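Local coordinates for proximal thread matrix protein 1 (PDB 4CN9) that probably binds collagen in the matrix of the mussel byssal thread through two von Willebrand factor type A domains and carries zinc ions, at residues A256-A261 / V365-D370. Residues are numbered along the deposited sequence; the frame is centred on the assembly and turned at random.
Sequences AFVFDA and VILLTD
Val258 CG2 meets Val365 CG1 at 3.7 Å on one face of the sheet, and there Val258 CG1, anti to the backbone N (chi1 178°), lies 4.0 Å from Leu367 CD1, so the two branches of one valine touch both residues that strand 365-369 turns to that face here. On the opposite face Phe257 and Ile366 run side by side, Phe257 CE1 3.8 Å from Ile366 CD1, while the Phe259 ring turns away to Tyr273, Met276 and Met280 of helix 272-285. Between the faces, four backbone hydrogen bonds keep the parallel register, the straightest from Val258 N to Ile366 O (3.0 Å, 172° at the hydrogen). These are adjacent central strands of the second von Willebrand factor type A domain, a Rossmann-like alpha/beta fold. Asp260, Ser262 and Ser264 follow its Asp-x-Ser-x-Ser MIDAS pattern and, with Asp370, probably correspond to Asp61, Ser63, Ser65 and Asp174 of the first domain's zinc site; no metal is modelled here. At this polar end, where Asp370 is partly exposed, the Asp260 and Asp370 carboxylates are modelled too close, leaving their relative placing doubtful. Asp260 OD1 accepts from Ser262 N, and Asp370 OD2 bonds Ser264 OG.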
loop_
_atom_site.group_PDB
_atom_site.type_symbol
_atom_site.label_atom_id
_atom_site.label_comp_id
_atom_site.label_asym_id
_atom_site.label_seq_id
_atom_site.Cartn_x
_atom_site.Cartn_y
_atom_site.Cartn_z
ATOM N N ALA A 256 12.752 4.281 11.043
ATOM C CA ALA A 256 13.021 5.643 11.483
ATOM C C ALA A 256 11.789 6.336 12.048
ATOM O O ALA A 256 10.761 6.462 11.367
ATOM C CB ALA A 256 13.623 6.449 10.338
ATOM N N PHE A 257 11.893 6.780 13.304
ATOM C CA PHE A 257 10.894 7.675 13.877
ATOM C C PHE A 257 11.235 9.086 13.443
ATOM O O PHE A 257 12.342 9.557 13.668
ATOM C CB PHE A 257 10.901 7.636 15.400
ATOM C CG PHE A 257 10.457 6.325 15.976
ATOM C CD1 PHE A 257 9.136 5.950 15.912
ATOM C CD2 PHE A 257 11.366 5.489 16.598
ATOM C CE1 PHE A 257 8.726 4.739 16.451
ATOM C CE2 PHE A 257 10.967 4.281 17.148
ATOM C CZ PHE A 257 9.644 3.905 17.071
ATOM N N VAL A 258 10.282 9.750 12.816
ATOM C CA VAL A 258 10.466 11.123 12.394
ATOM C C VAL A 258 9.403 11.907 13.127
ATOM O O VAL A 258 8.220 11.852 12.759
ATOM C CB VAL A 258 10.278 11.266 10.886
ATOM C CG1 VAL A 258 10.435 12.720 10.461
ATOM C CG2 VAL A 258 11.277 10.362 10.144
ATOM N N PHE A 259 9.796 12.590 14.194
ATOM C CA PHE A 259 8.794 13.216 15.041
ATOM C C PHE A 259 8.991 14.678 15.442
ATOM O O PHE A 259 10.099 15.205 15.509
ATOM C CB PHE A 259 8.505 12.362 16.267
ATOM C CG PHE A 259 9.608 12.279 17.262
ATOM C CD1 PHE A 259 9.695 13.201 18.306
ATOM C CD2 PHE A 259 10.510 11.221 17.235
ATOM C CE1 PHE A 259 10.703 13.103 19.262
ATOM C CE2 PHE A 259 11.517 11.113 18.189
ATOM C CZ PHE A 259 11.615 12.053 19.206
ATOM N N ASP A 260 7.832 15.284 15.681
ATOM C CA ASP A 260 7.636 16.668 16.037
ATOM C C ASP A 260 8.303 16.956 17.374
ATOM O O ASP A 260 8.062 16.256 18.359
ATOM C CB ASP A 260 6.120 16.872 16.119
ATOM C CG ASP A 260 5.700 18.290 16.400
ATOM O OD1 ASP A 260 6.542 19.164 16.706
ATOM O OD2 ASP A 260 4.466 18.517 16.308
ATOM N N ALA A 261 9.161 17.972 17.392
ATOM C CA ALA A 261 9.821 18.404 18.628
ATOM C C ALA A 261 9.599 19.892 18.885
ATOM O O ALA A 261 10.358 20.523 19.620
ATOM C CB ALA A 261 11.312 18.083 18.586
ATOM N N VAL A 365 9.261 4.410 7.811
ATOM C CA VAL A 365 9.223 5.663 8.540
ATOM C C VAL A 365 7.908 5.748 9.289
ATOM O O VAL A 365 6.837 5.528 8.725
ATOM C CB VAL A 365 9.318 6.898 7.600
ATOM C CG1 VAL A 365 8.866 8.169 8.339
ATOM C CG2 VAL A 365 10.732 7.061 7.071
ATOM N N ILE A 366 7.985 6.068 10.571
ATOM C CA ILE A 366 6.797 6.376 11.329
ATOM C C ILE A 366 6.899 7.849 11.688
ATOM O O ILE A 366 7.767 8.236 12.453
ATOM C CB ILE A 366 6.714 5.564 12.610
ATOM C CG1 ILE A 366 6.689 4.065 12.289
ATOM C CG2 ILE A 366 5.476 5.955 13.402
ATOM C CD1 ILE A 366 6.882 3.187 13.492
ATOM N N LEU A 367 5.999 8.651 11.133
ATOM C CA LEU A 367 6.000 10.091 11.352
ATOM C C LEU A 367 4.861 10.504 12.281
ATOM O O LEU A 367 3.717 10.034 12.147
ATOM C CB LEU A 367 5.890 10.829 10.022
ATOM C CG LEU A 367 6.060 12.349 10.082
ATOM C CD1 LEU A 367 6.813 12.862 8.863
ATOM C CD2 LEU A 367 4.728 13.037 10.217
ATOM N N LEU A 368 5.185 11.393 13.215
ATOM C CA LEU A 368 4.226 11.928 14.177
ATOM C C LEU A 368 4.287 13.460 14.165
ATOM O O LEU A 368 5.365 14.035 14.309
ATOM C CB LEU A 368 4.563 11.426 15.588
ATOM C CG LEU A 368 4.345 9.967 15.992
ATOM C CD1 LEU A 368 5.620 9.284 16.494
ATOM C CD2 LEU A 368 3.253 9.931 17.082
ATOM N N THR A 369 3.142 14.120 14.003
ATOM C CA THR A 369 3.106 15.587 14.040
ATOM C C THR A 369 1.855 16.140 14.727
ATOM O O THR A 369 0.777 15.537 14.679
ATOM C CB THR A 369 3.175 16.192 12.624
ATOM O OG1 THR A 369 3.373 17.611 12.718
ATOM C CG2 THR A 369 1.900 15.895 11.838
ATOM N N ASP A 370 2.025 17.301 15.353
ATOM C CA ASP A 370 0.935 18.053 15.946
ATOM C C ASP A 370 0.744 19.412 15.240
ATOM O O ASP A 370 0.016 20.259 15.726
ATOM C CB ASP A 370 1.165 18.247 17.461
ATOM C CG ASP A 370 1.912 19.560 17.817
ATOM O OD1 ASP A 370 2.814 20.023 17.067
ATOM O OD2 ASP A 370 1.590 20.130 18.892
#